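Local coordinates for protein Avidin/streptavidin (Shewanella denitrificans, PDB 3SZJ) that binds biotin at one end of an eight-stranded antiparallel beta-barrel, probably very tightly, as avidin and streptavidin do, at residues D17-Y22 / N38-F43; Q46-P51 / W67-E72; C74-S79 / W97-N102. One frame throughout, in Å; residues are numbered along the deposited sequence. Where two conformers were deposited one is given.

All three contacts border the same biotin and belong to one closed antiparallel barrel, but they do different work. Contact 3 is the buried one: paired strands of the wall, backbone hydrogen bonds, and a face of mixed side chains beside the ligand. Contacts 1 and 2 are partly buried, contact 2 the more exposed; they lie where strands give way to loops, side-chain hydrogen bonds do most of the joining, and waters bridge both rims. Contact 1 grips the polar head of biotin; contact 2 sets W67 against the biotin chain and backs it with Y50 and N69. W67 NE1 also bonds T78 OG1 of contact 3, and contacts 2 and 3 reach the second subunit.

Contact 1 (D17-Y22 / N38-F43); sequences DGSTLY and NRAAGF. With BTN (biotin), chain C.
S19 and R39 form the tight centre of this contact. The backbone N of R39 points almost straight at S19 OG (2.9 Å, 171° at the hydrogen), and the same hydroxyl gives its own proton to biotin O3, 2.7 Å away. A serine suits the place because its small hydroxyl can accept from the loop while donating to the ligand. N38 works beside it. With CG anti to the backbone N (chi1 171°), its OD1 accepts from biotin N2 at 2.9 Å and, from above its carbonyl plane, from A40 N; the second bond makes an Asx turn. The methyl of A40 fits between biotin and the CB of D17, 3.7 Å from the latter. F43, closing a type II turn that starts at A40, sets one ring face against biotin, with C4 over its centre.

The guanidinium of R39 reaches back on an extended chain. Its NH1 lies between two acceptors close to its plane, G18 O at 2.8 Å and T20 OG1 at 2.9 Å, which fix the rotation of the group. G18 has a positive phi (90°), where a side chain would press on the carbonyl O of D17 and also face R39.

Toward solvent the joining is looser. D17 OD1 meets the backbone of A41 through two waters, one serving A41 N and the other A41 O, and a further water links R39 NH2 to the hydroxyl of Y22. The packed side is the polar end of an avidin-type biotin pocket, where S19 and N38 bind the ureido group together with N15, Y36 and D115.

Contact 2 (Q46-P51 / W67-E72); sequences QNSPYP and WLNSVE. With BTN (biotin), chain C.
Y50, which loses more surface here than any other residue of the two segments, has its ring held between N69 and W67. The side-chain amide of N69 stacks over one face, its plane 14° from the ring's and ND2 3.3 Å from CZ. Against the opposite face comes the edge of W67, a T-shaped pair with centroids 5.0 Å apart and planes at 61°. The tyrosine hydroxyl then donates to E72 O at 2.8 Å, so the ring is fixed at its tip as well as on both faces.

N69 suits its place because an amide both donates and accepts. Both ND2 bonds lie in the amide plane, to S48 OG and to P49 O, each 2.9 Å long. N69 OD1 accepts from V71 N at 2.8 Å, from above its carbonyl plane, which makes an Asx turn; E72 N, nearly in line with the C=O, adds a second bond and completes an Asx motif. With a leucine in its place, S48 and P49 would probably lose their donor, and the turn would be likely to loosen for want of its acceptor.

W67 turns one indole face to the biotin chain, with C9 over its centre, while its NE1 is hydrogen-bonded to T78 OG1. The chemistry implies a layered arrangement: N69 fixes Y50, and Y50 backs the tryptophan that touches the ligand.

Contact 3 (C74-S79 / W97-N102); sequences CNSITS and WQLVVN. With BTN (biotin), chain C.
Part of the wall of the biotin pocket is formed here by two neighbouring antiparallel strands of the avidin barrel, 76-79 and 97-101; the N-to-C directions of these short segments are 166° apart. I77 with V100 and S79 with Q98 are hydrogen-bonded pairs, each joined by two backbone bonds; I77 N to V100 O and V100 N to I77 O both measure 3.0 Å. S76 with V101 and T78 with L99 are the non-hydrogen-bonded pairs, and they share one face of the sheet.

On that face both branches of T78 border the sulfur of biotin: OG1 lies 3.4 Å from S1 and CG2 3.6 Å from it. A threonine suits the spot, its methyl packing beside the sulfur while its hydroxyl, held by W67, lies against the side chain of L99. W97 turns one indole face to biotin C6, which sits over the ring centre 3.4 Å above its plane. Its chi1 of 55° puts CG between the backbone N and the carbonyl carbon, which turns that face toward C6.

At the far end N75, in the left-handed backbone region that asparagine tolerates well, receives two bonds from N102: N102 N to N75 O at 2.8 Å, and N102 ND2 to N75 OD1 at 2.9 Å, with the amide planes 73° apart. N102 OD1 accepts from T59 N of the second subunit.

Strand 60-68 flanks 76-79, and strand 111-119 flanks 97-101. The face bearing I77, S79 and V100 packs on the second subunit, while C74, disulfide-bonded to C45, fastens the loop that follows strand 31-37 to this wall.

Contact 1 (D17-Y22 / N38-F43)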
loop_
_atom_site.group_PDB
_atom_site.type_symbol
_atom_site.label_atom_id
_atom_site.label_comp_id
_atom_site.label_asym_id
_atom_site.label_seq_id
_atom_site.Cartn_x
_atom_site.Cartn_y
_atom_site.Cartn_z
ATOM N N ASP A 17 12.362 6.970 13.881
ATOM C CA ASP A 17 11.795 6.558 15.172
ATOM C C ASP A 17 12.368 5.229 15.658
ATOM O O ASP A 17 12.011 4.744 16.730
ATOM C CB ASP A 17 10.274 6.480 15.081
ATOM C CG ASP A 17 9.636 7.835 15.157
ATOM O OD1 ASP A 17 9.504 8.371 16.283
ATOM O OD2 ASP A 17 9.286 8.394 14.097
ATOM N N GLY A 18 13.288 4.663 14.887
ATOM C CA GLY A 18 13.893 3.396 15.257
ATOM C C GLY A 18 13.184 2.140 14.753
ATOM O O GLY A 18 13.588 1.012 15.083
ATOM N N SER A 19 12.122 2.317 13.969
ATOM C CA SER A 19 11.382 1.175 13.443
ATOM C C SER A 19 12.153 0.542 12.304
ATOM O O SER A 19 12.843 1.234 11.543
ATOM C CB SER A 19 10.005 1.611 12.931
ATOM O OG SER A 19 9.284 2.230 13.980
ATOM N N THR A 20 12.032 -0.778 12.162
ATOM C CA THR A 20 12.785 -1.498 11.143
ATOM C C THR A 20 11.881 -2.160 10.116
ATOM O O THR A 20 10.929 -2.845 10.484
ATOM C CB THR A 20 13.655 -2.568 11.791
ATOM O OG1 THR A 20 14.516 -1.945 12.746
ATOM C CG2 THR A 20 14.518 -3.261 10.736
ATOM N N LEU A 21 12.198 -1.941 8.836
ATOM C CA LEU A 21 11.622 -2.691 7.723
ATOM C C LEU A 21 12.614 -3.736 7.278
ATOM O O LEU A 21 13.753 -3.401 6.934
ATOM C CB LEU A 21 11.324 -1.765 6.520
ATOM C CG LEU A 21 10.988 -2.495 5.203
ATOM C CD1 LEU A 21 9.603 -3.190 5.284
ATOM C CD2 LEU A 21 11.015 -1.493 4.043
ATOM N N TYR A 22 12.171 -4.985 7.251
ATOM C CA TYR A 22 12.967 -6.068 6.675
ATOM C C TYR A 22 12.327 -6.453 5.355
ATOM O O TYR A 22 11.204 -6.969 5.335
ATOM C CB TYR A 22 12.984 -7.308 7.588
ATOM C CG TYR A 22 13.686 -7.116 8.904
ATOM C CD1 TYR A 22 12.973 -7.043 10.097
ATOM C CD2 TYR A 22 15.074 -7.054 8.953
ATOM C CE1 TYR A 22 13.641 -6.880 11.312
ATOM C CE2 TYR A 22 15.740 -6.898 10.141
ATOM C CZ TYR A 22 15.032 -6.802 11.312
ATOM O OH TYR A 22 15.729 -6.658 12.501
ATOM N N ASN A 38 7.742 -1.961 14.703
ATOM C CA ASN A 38 7.474 -0.581 15.064
ATOM C C ASN A 38 8.109 -0.261 16.409
ATOM O O ASN A 38 7.952 -1.018 17.384
ATOM C CB ASN A 38 5.936 -0.406 15.149
ATOM C CG ASN A 38 5.522 0.917 15.729
ATOM O OD1 ASN A 38 6.065 1.965 15.382
ATOM N ND2 ASN A 38 4.516 0.881 16.634
ATOM N N ARG A 39 8.776 0.894 16.461
ATOM C CA ARG A 39 9.365 1.409 17.718
ATOM C C ARG A 39 9.019 2.875 17.960
ATOM O O ARG A 39 9.691 3.543 18.757
ATOM C CB ARG A 39 10.880 1.182 17.758
ATOM C CG ARG A 39 11.236 -0.288 17.675
ATOM C CD ARG A 39 12.707 -0.533 17.940
ATOM N NE ARG A 39 13.070 -1.936 17.745
ATOM C CZ ARG A 39 13.424 -2.472 16.582
ATOM N NH1 ARG A 39 13.452 -1.726 15.476
ATOM N NH2 ARG A 39 13.737 -3.764 16.515
ATOM N N ALA A 40 7.988 3.375 17.274
ATOM C CA ALA A 40 7.622 4.795 17.399
ATOM C C ALA A 40 6.782 5.066 18.629
ATOM O O ALA A 40 5.732 4.459 18.808
ATOM C CB ALA A 40 6.890 5.285 16.150
ATOM N N ALA A 41 7.253 5.991 19.468
ATOM C CA ALA A 41 6.463 6.471 20.597
ATOM C C ALA A 41 5.151 7.071 20.106
ATOM O O ALA A 41 5.091 7.763 19.069
ATOM C CB ALA A 41 7.242 7.494 21.386
ATOM N N GLY A 42 4.097 6.794 20.859
ATOM C CA GLY A 42 2.765 7.284 20.519
ATOM C C GLY A 42 1.949 6.303 19.710
ATOM O O GLY A 42 0.833 6.629 19.302
ATOM N N PHE A 43 2.508 5.113 19.460
ATOM C CA PHE A 43 1.809 4.052 18.755
ATOM C C PHE A 43 1.948 2.770 19.542
ATOM O O PHE A 43 2.994 2.551 20.178
ATOM C CB PHE A 43 2.381 3.849 17.338
ATOM C CG PHE A 43 2.178 5.038 16.428
ATOM C CD1 PHE A 43 3.131 6.038 16.381
ATOM C CD2 PHE A 43 1.041 5.154 15.631
ATOM C CE1 PHE A 43 2.973 7.153 15.548
ATOM C CE2 PHE A 43 0.867 6.276 14.790
ATOM C CZ PHE A 43 1.844 7.263 14.749
HETATM C C11 BTN C . -1.141 1.295 15.369
HETATM O O11 BTN C . -0.818 2.088 16.278
HETATM O O12 BTN C . -2.267 1.384 14.848
HETATM C C10 BTN C . -0.184 0.235 14.893
HETATM C C9 BTN C . 1.258 0.767 14.802
HETATM C C8 BTN C . 1.415 1.890 13.786
HETATM C C7 BTN C . 2.848 2.420 13.683
HETATM C C2 BTN C . 2.969 3.550 12.645
HETATM S S1 BTN C . 3.037 3.008 11.055
HETATM C C6 BTN C . 3.535 4.665 10.519
HETATM C C5 BTN C . 4.514 5.185 11.532
HETATM N N1 BTN C . 5.873 4.778 11.268
HETATM C C3 BTN C . 6.293 3.952 12.232
HETATM O O3 BTN C . 7.510 3.286 12.212
HETATM N N2 BTN C . 5.415 3.803 13.227
HETATM C C4 BTN C . 4.174 4.469 12.841
HETATM O O HOH W 1 11.632 5.131 19.128
HETATM O O HOH W 2 9.852 7.243 18.725
HETATM O O HOH W 3 6.866 8.974 17.291
HETATM O O HOH W 4 15.133 -4.845 14.471
#

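Contact 2 (Q46-P51 / W67-E72)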
loop_
_atom_site.group_PDB
_atom_site.type_symbol
_atom_site.label_atom_id
_atom_site.label_comp_id
_atom_site.label_asym_id
_atom_site.label_seq_id
_atom_site.Cartn_x
_atom_site.Cartn_y
_atom_site.Cartn_z
ATOM N N GLN A 46 4.280 -2.232 19.341
ATOM C CA GLN A 46 5.720 -2.025 19.284
ATOM C C GLN A 46 6.460 -3.327 19.575
ATOM O O GLN A 46 5.953 -4.193 20.287
ATOM C CB GLN A 46 6.129 -0.977 20.315
ATOM C CG GLN A 46 5.817 0.452 19.934
ATOM C CD GLN A 46 6.457 1.425 20.896
ATOM O OE1 GLN A 46 7.488 1.124 21.498
ATOM N NE2 GLN A 46 5.846 2.584 21.065
ATOM N N ASN A 47 7.671 -3.444 19.036
ATOM C CA ASN A 47 8.633 -4.487 19.437
ATOM C C ASN A 47 8.239 -5.922 19.136
ATOM O O ASN A 47 8.678 -6.847 19.831
ATOM C CB ASN A 47 8.977 -4.408 20.938
ATOM C CG ASN A 47 9.325 -3.019 21.397
ATOM O OD1 ASN A 47 10.202 -2.365 20.852
ATOM N ND2 ASN A 47 8.641 -2.569 22.433
ATOM N N SER A 48 7.417 -6.122 18.112
ATOM C CA SER A 48 7.143 -7.477 17.607
ATOM C C SER A 48 6.973 -7.389 16.079
ATOM O O SER A 48 6.601 -6.333 15.555
ATOM C CB SER A 48 5.920 -8.133 18.277
ATOM O OG SER A 48 4.715 -7.456 17.949
ATOM N N PRO A 49 7.275 -8.473 15.358
ATOM C CA PRO A 49 7.228 -8.397 13.885
ATOM C C PRO A 49 5.827 -8.554 13.297
ATOM O O PRO A 49 5.061 -9.451 13.702
ATOM C CB PRO A 49 8.112 -9.575 13.444
ATOM C CG PRO A 49 8.064 -10.535 14.576
ATOM C CD PRO A 49 7.752 -9.792 15.832
ATOM N N TYR A 50 5.525 -7.670 12.343
ATOM C CA TYR A 50 4.281 -7.689 11.584
ATOM C C TYR A 50 4.561 -7.909 10.095
ATOM O O TYR A 50 5.621 -7.520 9.569
ATOM C CB TYR A 50 3.535 -6.361 11.803
ATOM C CG TYR A 50 3.008 -6.267 13.223
ATOM C CD1 TYR A 50 3.780 -5.720 14.257
ATOM C CD2 TYR A 50 1.756 -6.771 13.543
ATOM C CE1 TYR A 50 3.289 -5.662 15.583
ATOM C CE2 TYR A 50 1.267 -6.742 14.864
ATOM C CZ TYR A 50 2.042 -6.196 15.874
ATOM O OH TYR A 50 1.573 -6.152 17.171
ATOM N N PRO A 51 3.618 -8.559 9.400
ATOM C CA PRO A 51 3.866 -8.956 7.998
ATOM C C PRO A 51 3.697 -7.797 7.023
ATOM O O PRO A 51 2.845 -6.928 7.260
ATOM C CB PRO A 51 2.787 -10.030 7.746
ATOM C CG PRO A 51 1.626 -9.540 8.610
ATOM C CD PRO A 51 2.296 -9.015 9.886
ATOM N N TRP A 67 -1.519 -4.777 11.080
ATOM C CA TRP A 67 -1.087 -4.782 12.486
ATOM C C TRP A 67 -1.818 -5.870 13.300
ATOM O O TRP A 67 -2.544 -5.593 14.269
ATOM C CB TRP A 67 -1.255 -3.378 13.100
ATOM C CG TRP A 67 -0.422 -2.332 12.386
ATOM C CD1 TRP A 67 -0.879 -1.340 11.525
ATOM C CD2 TRP A 67 1.005 -2.159 12.468
ATOM N NE1 TRP A 67 0.178 -0.605 11.057
ATOM C CE2 TRP A 67 1.339 -1.062 11.632
ATOM C CE3 TRP A 67 2.027 -2.808 13.173
ATOM C CZ2 TRP A 67 2.656 -0.616 11.471
ATOM C CZ3 TRP A 67 3.331 -2.369 13.008
ATOM C CH2 TRP A 67 3.634 -1.285 12.166
ATOM N N LEU A 68 -1.627 -7.115 12.873
ATOM C CA LEU A 68 -2.067 -8.280 13.634
ATOM C C LEU A 68 -0.991 -9.352 13.630
ATOM O O LEU A 68 -0.501 -9.747 12.568
ATOM C CB LEU A 68 -3.325 -8.874 12.994
ATOM C CG LEU A 68 -3.810 -10.220 13.568
ATOM C CD1 LEU A 68 -4.190 -10.042 15.014
ATOM C CD2 LEU A 68 -4.967 -10.840 12.770
ATOM N N ASN A 69 -0.622 -9.809 14.830
ATOM C CA ASN A 69 0.215 -10.999 14.943
ATOM C C ASN A 69 -0.220 -11.741 16.195
ATOM O O ASN A 69 -1.207 -11.357 16.782
ATOM C CB ASN A 69 1.716 -10.644 14.933
ATOM C CG ASN A 69 2.151 -9.833 16.144
ATOM O OD1 ASN A 69 1.425 -9.715 17.138
ATOM N ND2 ASN A 69 3.353 -9.258 16.060
ATOM N N SER A 70 0.506 -12.773 16.618
ATOM C CA SER A 70 0.066 -13.551 17.792
ATOM C C SER A 70 0.368 -12.848 19.111
ATOM O O SER A 70 -0.039 -13.330 20.187
ATOM C CB SER A 70 0.696 -14.947 17.786
ATOM O OG SER A 70 2.092 -14.855 17.904
ATOM N N VAL A 71 1.046 -11.705 19.055
ATOM C CA VAL A 71 1.373 -10.977 20.291
ATOM C C VAL A 71 0.414 -9.809 20.587
ATOM O O VAL A 71 -0.021 -9.622 21.738
ATOM C CB VAL A 71 2.914 -10.609 20.461
ATOM C CG1 VAL A 71 3.824 -11.098 19.337
ATOM C CG2 VAL A 71 3.165 -9.165 20.912
ATOM N N GLU A 72 0.049 -9.044 19.550
ATOM C CA GLU A 72 -0.752 -7.838 19.768
ATOM C C GLU A 72 -1.454 -7.435 18.489
ATOM O O GLU A 72 -0.873 -7.549 17.388
ATOM C CB GLU A 72 0.153 -6.689 20.267
ATOM C CG GLU A 72 -0.560 -5.409 20.678
ATOM C CD GLU A 72 0.410 -4.333 21.195
ATOM O OE1 GLU A 72 1.632 -4.607 21.331
ATOM O OE2 GLU A 72 -0.084 -3.222 21.466
HETATM C C11 BTN C . -1.141 1.295 15.369
HETATM O O11 BTN C . -0.818 2.088 16.278
HETATM O O12 BTN C . -2.267 1.384 14.848
HETATM C C10 BTN C . -0.184 0.235 14.893
HETATM C C9 BTN C . 1.258 0.767 14.802
HETATM C C8 BTN C . 1.415 1.890 13.786
HETATM C C7 BTN C . 2.848 2.420 13.683
HETATM C C2 BTN C . 2.969 3.550 12.645
HETATM S S1 BTN C . 3.037 3.008 11.055
HETATM C C6 BTN C . 3.535 4.665 10.519
HETATM C C5 BTN C . 4.514 5.185 11.532
HETATM N N1 BTN C . 5.873 4.778 11.268
HETATM C C3 BTN C . 6.293 3.952 12.232
HETATM O O3 BTN C . 7.510 3.286 12.212
HETATM N N2 BTN C . 5.415 3.803 13.227
HETATM C C4 BTN C . 4.174 4.469 12.841
HETATM O O HOH W 5 3.261 -2.577 22.080
HETATM O O HOH W 6 3.855 -5.925 20.120
#

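Contact 3 (C74-S79 / W97-N102)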
loop_
_atom_site.group_PDB
_atom_site.type_symbol
_atom_site.label_atom_id
_atom_site.label_comp_id
_atom_site.label_asym_id
_atom_site.label_seq_id
_atom_site.Cartn_x
_atom_site.Cartn_y
_atom_site.Cartn_z
ATOM N N CYS A 74 -3.566 -4.194 16.627
ATOM C CA CYS A 74 -3.945 -2.783 16.664
ATOM C C CYS A 74 -5.073 -2.436 15.691
ATOM O O CYS A 74 -5.387 -1.243 15.526
ATOM C CB CYS A 74 -2.724 -1.883 16.418
ATOM S SG CYS A 74 -1.552 -1.951 17.799
ATOM N N ASN A 75 -5.706 -3.450 15.092
ATOM C CA ASN A 75 -6.966 -3.223 14.345
ATOM C C ASN A 75 -6.789 -2.237 13.173
ATOM O O ASN A 75 -7.712 -1.492 12.828
ATOM C CB ASN A 75 -8.030 -2.668 15.334
ATOM C CG ASN A 75 -9.396 -3.317 15.174
ATOM O OD1 ASN A 75 -9.541 -4.384 14.579
ATOM N ND2 ASN A 75 -10.407 -2.682 15.752
ATOM N N SER A 76 -5.630 -2.274 12.521
ATOM C CA SER A 76 -5.282 -1.237 11.556
ATOM C C SER A 76 -4.305 -1.744 10.515
ATOM O O SER A 76 -3.732 -2.820 10.667
ATOM C CB SER A 76 -4.662 -0.037 12.281
ATOM O OG SER A 76 -5.492 0.403 13.338
ATOM N N ILE A 77 -4.134 -0.938 9.457
ATOM C CA ILE A 77 -3.214 -1.219 8.345
ATOM C C ILE A 77 -2.477 0.074 7.971
ATOM O O ILE A 77 -3.110 1.119 7.803
ATOM C CB ILE A 77 -3.975 -1.710 7.084
ATOM C CG1 ILE A 77 -4.790 -2.973 7.351
ATOM C CG2 ILE A 77 -3.007 -1.965 5.920
ATOM C CD1 ILE A 77 -5.837 -3.247 6.289
ATOM N N THR A 78 -1.139 0.027 7.879
ATOM C CA THR A 78 -0.375 1.180 7.354
ATOM C C THR A 78 0.133 0.886 5.948
ATOM O O THR A 78 0.539 -0.239 5.656
ATOM C CB THR A 78 0.802 1.533 8.275
ATOM O OG1 THR A 78 0.261 1.797 9.568
ATOM C CG2 THR A 78 1.526 2.808 7.777
ATOM N N SER A 79 0.059 1.907 5.091
ATOM C CA SER A 79 0.590 1.863 3.737
ATOM C C SER A 79 1.622 2.975 3.576
ATOM O O SER A 79 1.334 4.124 3.889
ATOM C CB SER A 79 -0.558 2.084 2.749
ATOM O OG SER A 79 -0.117 2.158 1.411
ATOM N N TRP A 97 3.220 8.020 4.571
ATOM C CA TRP A 97 2.358 6.894 4.989
ATOM C C TRP A 97 0.930 7.293 5.344
ATOM O O TRP A 97 0.653 8.459 5.672
ATOM C CB TRP A 97 2.954 6.093 6.147
ATOM C CG TRP A 97 3.331 6.871 7.395
ATOM C CD1 TRP A 97 4.566 7.354 7.716
ATOM C CD2 TRP A 97 2.458 7.232 8.478
ATOM N NE1 TRP A 97 4.509 8.025 8.925
ATOM C CE2 TRP A 97 3.231 7.953 9.421
ATOM C CE3 TRP A 97 1.094 7.000 8.743
ATOM C CZ2 TRP A 97 2.686 8.450 10.625
ATOM C CZ3 TRP A 97 0.550 7.500 9.911
ATOM C CH2 TRP A 97 1.349 8.225 10.847
ATOM N N GLN A 98 0.040 6.289 5.314
ATOM C CA GLN A 98 -1.363 6.424 5.667
ATOM C C GLN A 98 -1.719 5.234 6.549
ATOM O O GLN A 98 -1.357 4.103 6.228
ATOM C CB GLN A 98 -2.237 6.403 4.399
ATOM C CG GLN A 98 -1.941 7.544 3.450
ATOM C CD GLN A 98 -2.948 7.657 2.302
ATOM O OE1 GLN A 98 -3.366 6.655 1.717
ATOM N NE2 GLN A 98 -3.262 8.880 1.932
ATOM N N LEU A 99 -2.471 5.482 7.627
ATOM C CA LEU A 99 -2.869 4.437 8.566
ATOM C C LEU A 99 -4.393 4.457 8.661
ATOM O O LEU A 99 -4.968 5.482 9.011
ATOM C CB LEU A 99 -2.206 4.706 9.933
ATOM C CG LEU A 99 -2.503 3.958 11.243
ATOM C CD1 LEU A 99 -2.477 2.453 11.126
ATOM C CD2 LEU A 99 -1.498 4.393 12.311
ATOM N N VAL A 100 -5.024 3.332 8.323
ATOM C CA VAL A 100 -6.484 3.219 8.366
ATOM C C VAL A 100 -6.904 2.180 9.418
ATOM O O VAL A 100 -6.285 1.123 9.532
ATOM C CB VAL A 100 -7.110 2.875 6.969
ATOM C CG1 VAL A 100 -6.577 1.540 6.403
ATOM C CG2 VAL A 100 -8.668 2.933 7.030
ATOM N N VAL A 101 -7.964 2.499 10.154
ATOM C CA VAL A 101 -8.409 1.685 11.280
ATOM C C VAL A 101 -9.724 0.963 10.955
ATOM O O VAL A 101 -10.656 1.550 10.389
ATOM C CB VAL A 101 -8.582 2.550 12.550
ATOM C CG1 VAL A 101 -8.911 1.673 13.748
ATOM C CG2 VAL A 101 -7.301 3.366 12.834
ATOM N N ASN A 102 -9.784 -0.318 11.312
ATOM C CA ASN A 102 -11.034 -1.102 11.248
ATOM C C ASN A 102 -12.190 -0.323 11.878
ATOM O O ASN A 102 -12.036 0.259 12.961
ATOM C CB ASN A 102 -10.776 -2.414 11.994
ATOM C CG ASN A 102 -11.913 -3.421 11.910
ATOM O OD1 ASN A 102 -12.861 -3.260 11.153
ATOM N ND2 ASN A 102 -11.800 -4.496 12.702
HETATM C C11 BTN C . -1.141 1.295 15.369
HETATM O O11 BTN C . -0.818 2.088 16.278
HETATM O O12 BTN C . -2.267 1.384 14.848
HETATM C C10 BTN C . -0.184 0.235 14.893
HETATM C C9 BTN C . 1.258 0.767 14.802
HETATM C C8 BTN C . 1.415 1.890 13.786
HETATM C C7 BTN C . 2.848 2.420 13.683
HETATM C C2 BTN C . 2.969 3.550 12.645
HETATM S S1 BTN C . 3.037 3.008 11.055
HETATM C C6 BTN C . 3.535 4.665 10.519
HETATM C C5 BTN C . 4.514 5.185 11.532
HETATM N N1 BTN C . 5.873 4.778 11.268
HETATM C C3 BTN C . 6.293 3.952 12.232
HETATM O O3 BTN C . 7.510 3.286 12.212
HETATM N N2 BTN C . 5.415 3.803 13.227
HETATM C C4 BTN C . 4.174 4.469 12.841
#